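Local coordinates for protein GH3 beta-N-acetylglucosaminidase (Paenibacillaceae, PDB 6K5J) that hydrolyses terminal beta-linked N-acetylglucosamine units from glycans, as a glycoside hydrolase family 3 beta-N-acetylglucosaminidase, at residues 19-24 with 310-315; 156-161 with 212-217; 187-192 with 200-205; 235-240 with 248-253; 283-288 with 294-299. One frame throughout, in Å; residues are numbered along the deposited sequence.

Interactions 1 and 5 lie in the buried layer between strands and helices of the TIM-type barrel and are wholly apolar. They touch each other, because strands 21-23 and 296-298 are neighbours in one sheet and each receives a helix from outside. Interaction 2, only partly buried, is also apolar but joins helix to helix on the outer layer. Interactions 3 and 4 belong to loops that follow strands 178-184 and 226-229; there hydrogen bonds, carboxylates and waters carry much of the work, with a small valine contact in each. Interaction 3 touches both interaction 2, through E212 and D189, and interaction 4, through H203 and A236.

Interaction 1. Residues 19-24 with 310-315; sequences QLVMAG and DALLAA
L312 reaches out from helix 302-317 and sets its CD1 methyl against V21 and L20, the two residues where the chain enters the first strand of the barrel. The closer approach is to V21, whose CG2 lies 3.9 Å from L312 CD1; the second is to L20, whose CB stands 4.4 Å from the same methyl. V21 holds CG1 anti to its backbone N (chi1 175°), which turns CG2 to face the helix. The two side chains meet obliquely, branch against branch, and a single leucine methyl thus covers two consecutive residues. Helix 302-317 follows strand 296-298, itself paired with strand 21-23, and the contact therefore belongs to the seam where the end of the TIM-type barrel meets its beginning, although the segments are 286 residues apart in sequence. V17 of helix 13-19 and V289 of helix 281-291 also touch L312, while L20 packs on I326 and L333 of helix 323-339. No hydrogen bond links the two segments. The backbone of L20 and M22 bonds to I296 and that of V21 to G44, so the hold here is one of shape and water exclusion, resting on L312 CD1 against V21 CG2 and L20 CB.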
# COMPACT_ATOMS: atom_id res chain seq x y z
N GLN A 19 -22.42 5.56 11.14
CA GLN A 19 -22.06 4.50 10.21
C GLN A 19 -21.18 5.01 9.08
O GLN A 19 -20.40 4.23 8.51
CB GLN A 19 -23.32 3.86 9.62
CG GLN A 19 -23.99 2.85 10.52
CD GLN A 19 -23.07 1.70 10.89
OE1 GLN A 19 -22.69 0.89 10.04
NE2 GLN A 19 -22.69 1.64 12.16
N LEU A 20 -21.28 6.29 8.74
CA LEU A 20 -20.55 6.88 7.62
C LEU A 20 -19.11 7.23 7.95
O LEU A 20 -18.42 7.78 7.08
CB LEU A 20 -21.27 8.13 7.14
CG LEU A 20 -22.79 8.01 6.95
CD1 LEU A 20 -23.34 9.32 6.43
CD2 LEU A 20 -23.11 6.87 6.00
N VAL A 21 -18.62 6.94 9.14
CA VAL A 21 -17.28 7.36 9.54
C VAL A 21 -16.45 6.15 9.95
O VAL A 21 -16.93 5.28 10.68
CB VAL A 21 -17.34 8.40 10.68
CG1 VAL A 21 -15.93 8.74 11.17
CG2 VAL A 21 -18.09 9.64 10.20
N MET A 22 -15.21 6.10 9.46
CA MET A 22 -14.22 5.14 9.93
C MET A 22 -13.09 5.92 10.58
O MET A 22 -12.55 6.86 9.98
CB MET A 22 -13.68 4.28 8.78
CG MET A 22 -12.55 3.34 9.21
SD MET A 22 -12.10 2.20 7.88
CE MET A 22 -13.28 0.86 8.13
N ALA A 23 -12.72 5.53 11.80
CA ALA A 23 -11.77 6.29 12.60
C ALA A 23 -10.64 5.40 13.08
O ALA A 23 -10.81 4.20 13.27
CB ALA A 23 -12.45 6.94 13.82
N GLY A 24 -9.48 6.01 13.28
CA GLY A 24 -8.38 5.36 13.95
C GLY A 24 -8.28 5.82 15.40
O GLY A 24 -8.98 6.71 15.84
N ASP A 310 -19.72 15.72 13.57
CA ASP A 310 -20.56 16.88 13.86
C ASP A 310 -21.02 17.56 12.58
O ASP A 310 -22.18 17.97 12.47
CB ASP A 310 -19.79 17.89 14.73
CG ASP A 310 -19.71 17.48 16.20
OD1 ASP A 310 -20.54 16.66 16.64
OD2 ASP A 310 -18.81 17.99 16.90
N ALA A 311 -20.12 17.71 11.61
CA ALA A 311 -20.49 18.37 10.36
C ALA A 311 -21.52 17.56 9.58
O ALA A 311 -22.44 18.13 8.98
CB ALA A 311 -19.24 18.62 9.52
N LEU A 312 -21.38 16.23 9.57
CA LEU A 312 -22.34 15.39 8.86
C LEU A 312 -23.72 15.47 9.50
O LEU A 312 -24.74 15.61 8.81
CB LEU A 312 -21.86 13.94 8.82
CG LEU A 312 -20.71 13.67 7.84
CD1 LEU A 312 -20.13 12.27 8.08
CD2 LEU A 312 -21.19 13.82 6.41
N LEU A 313 -23.77 15.39 10.83
CA LEU A 313 -25.04 15.53 11.53
C LEU A 313 -25.67 16.89 11.27
O LEU A 313 -26.87 16.99 10.98
CB LEU A 313 -24.84 15.30 13.03
CG LEU A 313 -26.13 15.29 13.85
CD1 LEU A 313 -27.00 14.10 13.46
CD2 LEU A 313 -25.83 15.27 15.34
N ALA A 314 -24.87 17.96 11.36
CA ALA A 314 -25.41 19.30 11.15
C ALA A 314 -25.94 19.47 9.73
O ALA A 314 -26.95 20.16 9.51
CB ALA A 314 -24.34 20.36 11.44
N ALA A 315 -25.28 18.84 8.75
CA ALA A 315 -25.73 18.93 7.37
C ALA A 315 -27.08 18.26 7.16
O ALA A 315 -27.91 18.75 6.39
CB ALA A 315 -24.68 18.32 6.44

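Interaction 2. Residues 156-161 with 212-217; sequences GTAELV and ELAPFR
A158 and A214 meet methyl to methyl, CB of A158 lying 3.8 Å from CB of A214, and with no longer side chain between them the first turns of the two helices come close, A158 CA lying 6.0 Å from A214 CA. One turn further on, V161 takes over. Its CG1 is anti to the backbone N (chi1 167°), and this branch comes up against the CB-CG edge of the P215 ring, 3.7 Å from P215 CB and almost as near to P215 CG. P215 CD approaches the A158 methyl more loosely. P215 stands near the start of its helix, where the missing N-H of a proline is least costly, and its side chain also touches I140. On the other helix T157 is the N-cap: with chi1 at 60°, its OG1 accepts a weak bond from L160 N at 3.3 Å. The side chain of R217 folds back along its own helix, one face of the guanidinium over A214 CA, and NH1 bonds to the carbonyl of D209. F216, which takes no part across the contact, meets the ring of F184 edge-to-face on strand 178-184. Helix 158-174 leads into that strand and helix 213-222 into strand 226-229, its neighbour in the sheet; such side-by-side contact of adjacent outer helices is typical of the TIM barrel.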
# COMPACT_ATOMS: atom_id res chain seq x y z
N GLY A 156 2.76 -0.48 -15.36
CA GLY A 156 2.41 0.66 -16.19
C GLY A 156 1.40 0.41 -17.30
O GLY A 156 1.18 1.31 -18.12
N THR A 157 0.76 -0.75 -17.36
CA THR A 157 -0.27 -0.99 -18.36
C THR A 157 -1.58 -1.35 -17.69
O THR A 157 -1.60 -2.00 -16.64
CB THR A 157 0.10 -2.10 -19.34
OG1 THR A 157 0.31 -3.32 -18.63
CG2 THR A 157 1.35 -1.73 -20.13
N ALA A 158 -2.68 -0.92 -18.31
CA ALA A 158 -4.00 -1.28 -17.81
C ALA A 158 -4.19 -2.79 -17.80
O ALA A 158 -4.81 -3.34 -16.88
CB ALA A 158 -5.08 -0.61 -18.66
N GLU A 159 -3.67 -3.48 -18.82
CA GLU A 159 -3.89 -4.92 -18.93
C GLU A 159 -3.28 -5.67 -17.75
O GLU A 159 -3.92 -6.54 -17.15
CB GLU A 159 -3.32 -5.44 -20.25
CG GLU A 159 -3.70 -6.88 -20.56
CD GLU A 159 -2.75 -7.90 -19.96
OE1 GLU A 159 -1.62 -7.54 -19.54
OE2 GLU A 159 -3.13 -9.09 -19.92
N LEU A 160 -2.02 -5.35 -17.42
CA LEU A 160 -1.35 -6.05 -16.33
C LEU A 160 -2.01 -5.74 -14.99
O LEU A 160 -2.26 -6.65 -14.18
CB LEU A 160 0.13 -5.66 -16.29
CG LEU A 160 0.91 -6.31 -15.14
CD1 LEU A 160 1.09 -7.79 -15.41
CD2 LEU A 160 2.25 -5.61 -14.93
N VAL A 161 -2.31 -4.47 -14.74
CA VAL A 161 -2.93 -4.06 -13.47
C VAL A 161 -4.31 -4.69 -13.33
O VAL A 161 -4.68 -5.16 -12.24
CB VAL A 161 -2.97 -2.52 -13.37
CG1 VAL A 161 -3.87 -2.06 -12.23
CG2 VAL A 161 -1.55 -1.97 -13.16
N GLU A 212 -6.45 4.77 -17.01
CA GLU A 212 -6.79 4.90 -15.59
C GLU A 212 -8.00 4.06 -15.19
O GLU A 212 -7.95 3.29 -14.23
CB GLU A 212 -7.06 6.38 -15.26
CG GLU A 212 -5.82 7.21 -14.88
CD GLU A 212 -4.93 7.58 -16.07
OE1 GLU A 212 -5.32 7.34 -17.23
OE2 GLU A 212 -3.83 8.12 -15.84
N LEU A 213 -9.11 4.20 -15.92
CA LEU A 213 -10.38 3.58 -15.51
C LEU A 213 -10.43 2.08 -15.75
O LEU A 213 -11.24 1.39 -15.11
CB LEU A 213 -11.55 4.26 -16.24
CG LEU A 213 -11.82 5.70 -15.79
CD1 LEU A 213 -12.80 6.40 -16.75
CD2 LEU A 213 -12.35 5.74 -14.37
N ALA A 214 -9.62 1.55 -16.67
CA ALA A 214 -9.79 0.18 -17.14
C ALA A 214 -9.71 -0.86 -16.02
O ALA A 214 -10.59 -1.74 -15.96
CB ALA A 214 -8.78 -0.12 -18.26
N PRO A 215 -8.72 -0.85 -15.13
CA PRO A 215 -8.71 -1.89 -14.08
C PRO A 215 -9.84 -1.73 -13.09
O PRO A 215 -10.34 -2.75 -12.59
CB PRO A 215 -7.32 -1.72 -13.42
CG PRO A 215 -6.91 -0.34 -13.74
CD PRO A 215 -7.51 -0.01 -15.08
N PHE A 216 -10.28 -0.50 -12.80
CA PHE A 216 -11.44 -0.33 -11.93
C PHE A 216 -12.70 -0.93 -12.55
O PHE A 216 -13.49 -1.57 -11.86
CB PHE A 216 -11.65 1.15 -11.60
CG PHE A 216 -10.56 1.73 -10.74
CD1 PHE A 216 -10.52 1.47 -9.38
CD2 PHE A 216 -9.57 2.54 -11.30
CE1 PHE A 216 -9.51 2.00 -8.58
CE2 PHE A 216 -8.56 3.08 -10.50
CZ PHE A 216 -8.54 2.82 -9.14
N ARG A 217 -12.89 -0.73 -13.86
CA ARG A 217 -14.03 -1.34 -14.56
C ARG A 217 -14.01 -2.85 -14.43
O ARG A 217 -15.04 -3.47 -14.18
CB ARG A 217 -14.01 -0.96 -16.05
CG ARG A 217 -14.46 0.44 -16.39
CD ARG A 217 -14.74 0.57 -17.90
NE ARG A 217 -13.64 0.05 -18.72
CZ ARG A 217 -12.73 0.82 -19.30
NH1 ARG A 217 -12.77 2.14 -19.14
NH2 ARG A 217 -11.75 0.27 -20.01

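Interaction 3. Residues 187-192 with 200-205; sequences HGDTGE and TVPHAR
D189 brings its carboxylate up to the NE2 edge of the H203 ring, the two side chains arriving from opposite directions with their planes 78° apart. H203 NE2 donates to D189 OD2 at 2.8 Å; the acceptor lies near the imidazole plane, but the donor comes from well above the carboxylate plane, 51° out of it. OD2 also receives a water that lies close to T200 O, though other acceptors compete for its protons, and the V201 CG1 methyl sits beside it. OD1 is gripped separately, by R207 in a salt bridge and by N142 ND2. A lysine in place of D189 would probably leave H203 NE2 without its acceptor and set a second positive charge against R207. Beside this polar junction T190 CG2 packs on V201 CG2 at 3.7 Å, the side chains crossing at about a right angle. The hydroxyl of T190 is turned the other way, between its backbone N and carbonyl carbon (chi1 59°), where H187 ND1 donates to OG1 at 2.8 Å in the ring plane. H187 NE2 is bonded to S194 OG, and the N-acetylglucosamine touches this residue. The segment lies within the KH(F/I)PG(H/L)GX4D(S/T)H signature of family 3 N-acetylglucosaminidases, which runs from strand 178-184 into this loop. R207, also paired to E212, probably offsets part of both carboxylate charges, while the H203 bond joins the loop's two limbs.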
# COMPACT_ATOMS: atom_id res chain seq x y z
N HIS A 187 -4.50 7.12 -9.60
CA HIS A 187 -3.46 8.00 -9.08
C HIS A 187 -2.10 7.77 -9.73
O HIS A 187 -1.13 8.42 -9.34
CB HIS A 187 -3.36 7.79 -7.55
CG HIS A 187 -2.94 9.01 -6.77
ND1 HIS A 187 -1.83 9.77 -7.09
CD2 HIS A 187 -3.44 9.55 -5.63
CE1 HIS A 187 -1.69 10.74 -6.21
NE2 HIS A 187 -2.66 10.64 -5.31
N GLY A 188 -2.01 6.88 -10.73
CA GLY A 188 -0.71 6.43 -11.21
C GLY A 188 0.06 7.45 -12.04
O GLY A 188 1.29 7.35 -12.14
N ASP A 189 -0.63 8.42 -12.64
CA ASP A 189 0.00 9.39 -13.53
C ASP A 189 0.57 10.60 -12.78
O ASP A 189 1.38 11.33 -13.36
CB ASP A 189 -1.02 9.84 -14.60
CG ASP A 189 -0.44 10.80 -15.64
OD1 ASP A 189 0.22 10.32 -16.58
OD2 ASP A 189 -0.68 12.02 -15.54
N THR A 190 0.22 10.79 -11.51
CA THR A 190 0.49 12.05 -10.83
C THR A 190 1.98 12.24 -10.60
O THR A 190 2.67 11.32 -10.13
CB THR A 190 -0.23 12.12 -9.48
OG1 THR A 190 0.18 11.02 -8.65
CG2 THR A 190 -1.74 12.10 -9.66
N GLY A 191 2.48 13.43 -10.91
CA GLY A 191 3.80 13.83 -10.46
C GLY A 191 3.83 14.43 -9.07
O GLY A 191 4.91 14.73 -8.55
N GLU A 192 2.67 14.62 -8.45
CA GLU A 192 2.57 15.19 -7.12
C GLU A 192 1.84 14.24 -6.19
O GLU A 192 1.07 13.38 -6.62
CB GLU A 192 1.86 16.54 -7.15
CG GLU A 192 2.65 17.62 -7.87
CD GLU A 192 2.04 18.98 -7.65
OE1 GLU A 192 1.06 19.30 -8.36
OE2 GLU A 192 2.53 19.71 -6.76
N THR A 200 -3.03 17.12 -10.14
CA THR A 200 -3.90 17.14 -11.30
C THR A 200 -3.47 16.05 -12.27
O THR A 200 -2.27 15.87 -12.52
CB THR A 200 -3.86 18.50 -12.02
OG1 THR A 200 -4.30 19.52 -11.12
CG2 THR A 200 -4.77 18.49 -13.27
N VAL A 201 -4.45 15.32 -12.80
CA VAL A 201 -4.27 14.44 -13.96
C VAL A 201 -5.03 15.12 -15.09
O VAL A 201 -6.27 15.06 -15.12
CB VAL A 201 -4.78 13.02 -13.68
CG1 VAL A 201 -4.67 12.15 -14.94
CG2 VAL A 201 -3.99 12.40 -12.53
N PRO A 202 -4.36 15.81 -16.01
CA PRO A 202 -5.05 16.70 -16.95
C PRO A 202 -5.59 16.04 -18.21
O PRO A 202 -6.21 16.73 -19.03
CB PRO A 202 -3.96 17.71 -17.30
CG PRO A 202 -2.69 16.90 -17.26
CD PRO A 202 -2.89 15.86 -16.17
N HIS A 203 -5.41 14.74 -18.38
CA HIS A 203 -5.60 14.11 -19.67
C HIS A 203 -7.06 14.05 -20.08
O HIS A 203 -7.97 14.11 -19.25
CB HIS A 203 -5.01 12.70 -19.65
CG HIS A 203 -3.60 12.67 -19.17
ND1 HIS A 203 -2.57 13.26 -19.87
CD2 HIS A 203 -3.05 12.17 -18.04
CE1 HIS A 203 -1.44 13.11 -19.20
NE2 HIS A 203 -1.70 12.44 -18.09
N ALA A 204 -7.27 13.92 -21.39
CA ALA A 204 -8.59 13.84 -21.97
C ALA A 204 -9.28 12.53 -21.59
O ALA A 204 -8.64 11.54 -21.22
CB ALA A 204 -8.52 13.95 -23.50
N ARG A 205 -10.60 12.54 -21.73
CA ARG A 205 -11.41 11.39 -21.35
C ARG A 205 -10.98 10.12 -22.09
O ARG A 205 -11.00 9.03 -21.51
CB ARG A 205 -12.87 11.73 -21.60
CG ARG A 205 -13.85 10.75 -21.09
CD ARG A 205 -13.72 10.52 -19.59
NE ARG A 205 -14.46 9.30 -19.31
CZ ARG A 205 -15.73 9.27 -18.93
NH1 ARG A 205 -16.39 10.41 -18.73
NH2 ARG A 205 -16.33 8.11 -18.74
O HOH W 1 -0.30 14.32 -13.67
O HOH W 2 -0.30 18.18 -10.19

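Interaction 4. Residues 235-240 with 248-253; sequences PAVEPE and SNVIEG
With CG anti to its carbonyl carbon (chi1 -84°), N249 swings its amide back over the loop that precedes its helix, while E238, bent at chi2 (55°), curls its carboxylate toward the same residue. The setting is a beta-to-alpha connection of the TIM-type barrel, between strand 226-229 and helix 249-258. N249 ND2 donates to V237 O at 2.8 Å, with an N-H...O angle of 159°; the donor lies in the carbonyl plane, and the carbonyl oxygen is close to the amide plane, a geometry that fixes the rotation of the amide. E238 crosses N249 at about a right angle, its OE2 resting 3.3 Å from N249 CB. That oxygen is bonded to S247 OG and takes a water, which also donates weakly to N249 OD1. E238 OE1 turns to its own loop and, through its anti lone pair, accepts from E240 N at 2.8 Å. Beneath the polar layer V237 CG1 meets V250 CG2 at 3.8 Å. A leucine in place of N249 would probably leave V237 O without its amide donor and free this part of the loop to shift from the helix. The helix has a wider pi-type turn at 249-253, where G253 N bonds to S248 O at 2.8 Å.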
# COMPACT_ATOMS: atom_id res chain seq x y z
N PRO A 235 -9.73 17.30 -14.54
CA PRO A 235 -10.52 18.30 -15.28
C PRO A 235 -11.33 17.74 -16.44
O PRO A 235 -12.31 18.37 -16.84
CB PRO A 235 -9.47 19.31 -15.77
CG PRO A 235 -8.14 18.61 -15.59
CD PRO A 235 -8.31 17.70 -14.43
N ALA A 236 -10.95 16.60 -17.03
CA ALA A 236 -11.77 16.03 -18.10
C ALA A 236 -13.10 15.51 -17.58
O ALA A 236 -14.04 15.34 -18.38
CB ALA A 236 -11.02 14.90 -18.81
N VAL A 237 -13.20 15.24 -16.28
CA VAL A 237 -14.42 14.76 -15.67
C VAL A 237 -15.10 15.85 -14.84
O VAL A 237 -16.32 16.01 -14.90
CB VAL A 237 -14.15 13.51 -14.80
CG1 VAL A 237 -15.47 12.94 -14.26
CG2 VAL A 237 -13.41 12.46 -15.59
N GLU A 238 -14.32 16.61 -14.08
CA GLU A 238 -14.85 17.60 -13.15
C GLU A 238 -14.30 18.97 -13.51
O GLU A 238 -13.09 19.23 -13.33
CB GLU A 238 -14.47 17.24 -11.71
CG GLU A 238 -14.83 18.28 -10.67
CD GLU A 238 -16.31 18.65 -10.70
OE1 GLU A 238 -16.63 19.79 -11.11
OE2 GLU A 238 -17.15 17.80 -10.33
N PRO A 239 -15.13 19.87 -14.04
CA PRO A 239 -14.63 21.22 -14.39
C PRO A 239 -14.28 22.07 -13.19
O PRO A 239 -13.40 22.93 -13.30
CB PRO A 239 -15.80 21.83 -15.18
CG PRO A 239 -16.66 20.67 -15.58
CD PRO A 239 -16.51 19.66 -14.49
N GLU A 240 -14.94 21.87 -12.05
CA GLU A 240 -14.63 22.66 -10.87
C GLU A 240 -13.36 22.16 -10.21
O GLU A 240 -12.91 21.03 -10.43
CB GLU A 240 -15.79 22.63 -9.87
CG GLU A 240 -17.10 23.15 -10.43
CD GLU A 240 -16.95 24.54 -11.02
OE1 GLU A 240 -16.24 25.37 -10.41
OE2 GLU A 240 -17.52 24.79 -12.10
N SER A 248 -19.08 15.29 -7.39
CA SER A 248 -20.21 14.46 -7.80
C SER A 248 -20.04 13.97 -9.23
O SER A 248 -20.50 12.88 -9.56
CB SER A 248 -21.53 15.23 -7.63
OG SER A 248 -21.49 16.47 -8.30
N ASN A 249 -19.34 14.73 -10.08
CA ASN A 249 -19.06 14.27 -11.44
C ASN A 249 -18.28 12.96 -11.44
O ASN A 249 -18.56 12.06 -12.24
CB ASN A 249 -18.30 15.33 -12.23
CG ASN A 249 -19.22 16.36 -12.85
OD1 ASN A 249 -20.36 16.52 -12.41
ND2 ASN A 249 -18.73 17.08 -13.85
N VAL A 250 -17.27 12.85 -10.57
CA VAL A 250 -16.45 11.64 -10.55
C VAL A 250 -17.18 10.50 -9.85
O VAL A 250 -17.15 9.36 -10.31
CB VAL A 250 -15.09 11.92 -9.88
CG1 VAL A 250 -14.25 10.64 -9.84
CG2 VAL A 250 -14.34 13.02 -10.63
N ILE A 251 -17.84 10.77 -8.72
CA ILE A 251 -18.40 9.68 -7.93
C ILE A 251 -19.81 9.34 -8.40
O ILE A 251 -20.05 8.25 -8.93
CB ILE A 251 -18.37 9.99 -6.43
CG1 ILE A 251 -16.92 10.20 -5.96
CG2 ILE A 251 -18.99 8.86 -5.65
CD1 ILE A 251 -16.79 10.52 -4.48
N GLU A 252 -20.77 10.25 -8.21
CA GLU A 252 -22.13 9.95 -8.65
C GLU A 252 -22.19 9.77 -10.16
O GLU A 252 -22.88 8.87 -10.66
CB GLU A 252 -23.12 11.04 -8.22
CG GLU A 252 -23.51 11.03 -6.76
CD GLU A 252 -24.24 9.77 -6.30
OE1 GLU A 252 -24.67 8.96 -7.15
OE2 GLU A 252 -24.39 9.59 -5.07
N GLY A 253 -21.50 10.63 -10.90
CA GLY A 253 -21.58 10.59 -12.34
C GLY A 253 -20.85 9.42 -12.95
O GLY A 253 -21.46 8.56 -13.59
O HOH W 3 -19.67 18.39 -9.82

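Interaction 5. Residues 283-288 with 294-299; sequences EGAVQA and DLILVS
I296 points from the barrel strand straight at helix 281-291 and fits against two alanines one turn apart. The tight spot is at its end: CD1 lies 3.7 Å from A288 CB. Its CG2 branch rests on the other alanine, 4.0 Å from A285 CB, and CD1 comes equally near to A285 O. CG1 is anti to the carbonyl carbon of I296 (chi1 -60°), an arrangement that spreads the two branches over both alanines. Small residues on the helix and one branched residue on the strand bring the backbones close, 6.3 Å between the CA atoms of A285 and I296. This is an alpha-to-beta step of the TIM-type barrel, helix 281-291 turning back into strand 296-298. L295 and L297, on either side of I296 in the chain, take no part in the contact with the helix; both touch M22 of strand 21-23, and L297 also touches the N-acetylglucosamine. The same helix is covered elsewhere by helix 302-317, with A308 on A285 and A311 on V286. Away from the strand the packing gives way to a partly exposed polar residue: E283, which does not touch the strand segment, forms a salt bridge with R320.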
# COMPACT_ATOMS: atom_id res chain seq x y z
N GLU A 283 -16.08 20.07 6.57
CA GLU A 283 -16.75 20.39 5.33
C GLU A 283 -16.35 19.44 4.21
O GLU A 283 -17.15 19.17 3.31
CB GLU A 283 -16.47 21.86 4.96
CG GLU A 283 -17.13 22.35 3.68
CD GLU A 283 -18.66 22.40 3.73
OE1 GLU A 283 -19.27 22.22 2.67
OE2 GLU A 283 -19.24 22.64 4.82
N GLY A 284 -15.13 18.90 4.25
CA GLY A 284 -14.79 17.84 3.32
C GLY A 284 -15.65 16.61 3.52
O GLY A 284 -16.08 15.97 2.55
N ALA A 285 -15.92 16.25 4.78
CA ALA A 285 -16.81 15.12 5.06
C ALA A 285 -18.18 15.33 4.42
O ALA A 285 -18.70 14.44 3.74
CB ALA A 285 -16.95 14.94 6.57
N VAL A 286 -18.77 16.50 4.65
CA VAL A 286 -20.08 16.81 4.08
C VAL A 286 -20.02 16.76 2.56
O VAL A 286 -20.88 16.16 1.90
CB VAL A 286 -20.57 18.18 4.58
CG1 VAL A 286 -21.87 18.59 3.88
CG2 VAL A 286 -20.75 18.16 6.08
N GLN A 287 -18.99 17.38 1.98
CA GLN A 287 -18.90 17.43 0.53
C GLN A 287 -18.64 16.06 -0.08
O GLN A 287 -19.10 15.77 -1.19
CB GLN A 287 -17.82 18.41 0.11
CG GLN A 287 -18.31 19.85 0.06
CD GLN A 287 -17.19 20.82 -0.21
OE1 GLN A 287 -16.78 21.58 0.68
NE2 GLN A 287 -16.68 20.81 -1.43
N ALA A 288 -17.92 15.19 0.64
CA ALA A 288 -17.70 13.83 0.16
C ALA A 288 -19.00 13.04 0.09
O ALA A 288 -19.25 12.32 -0.88
CB ALA A 288 -16.69 13.11 1.06
N ASP A 294 -19.75 6.91 0.64
CA ASP A 294 -20.47 6.30 1.76
C ASP A 294 -19.70 6.34 3.06
O ASP A 294 -20.32 6.43 4.13
CB ASP A 294 -20.77 4.82 1.47
CG ASP A 294 -21.47 4.63 0.16
OD1 ASP A 294 -22.55 5.22 -0.01
OD2 ASP A 294 -20.93 3.89 -0.69
N LEU A 295 -18.38 6.20 3.00
CA LEU A 295 -17.58 5.98 4.19
C LEU A 295 -16.49 7.04 4.23
O LEU A 295 -15.65 7.10 3.33
CB LEU A 295 -16.99 4.57 4.22
CG LEU A 295 -16.31 4.15 5.53
CD1 LEU A 295 -17.27 4.24 6.73
CD2 LEU A 295 -15.74 2.74 5.40
N ILE A 296 -16.51 7.84 5.29
CA ILE A 296 -15.59 8.97 5.49
C ILE A 296 -14.44 8.49 6.35
O ILE A 296 -14.64 8.10 7.51
CB ILE A 296 -16.32 10.14 6.18
CG1 ILE A 296 -17.51 10.63 5.35
CG2 ILE A 296 -15.34 11.25 6.56
CD1 ILE A 296 -17.27 10.76 3.88
N LEU A 297 -13.22 8.52 5.81
CA LEU A 297 -12.05 8.01 6.52
C LEU A 297 -11.33 9.17 7.21
O LEU A 297 -10.91 10.13 6.54
CB LEU A 297 -11.12 7.29 5.56
CG LEU A 297 -9.83 6.71 6.14
CD1 LEU A 297 -10.14 5.69 7.26
CD2 LEU A 297 -9.00 6.07 5.04
N VAL A 298 -11.19 9.10 8.53
CA VAL A 298 -10.46 10.11 9.30
C VAL A 298 -9.56 9.35 10.26
O VAL A 298 -9.97 8.96 11.36
CB VAL A 298 -11.39 11.09 10.03
CG1 VAL A 298 -10.58 12.27 10.57
CG2 VAL A 298 -12.49 11.61 9.08
N SER A 299 -8.29 9.15 9.86
CA SER A 299 -7.48 8.07 10.44
C SER A 299 -6.87 8.38 11.80
O SER A 299 -6.56 7.45 12.56
CB SER A 299 -6.35 7.69 9.49
OG SER A 299 -6.86 7.17 8.27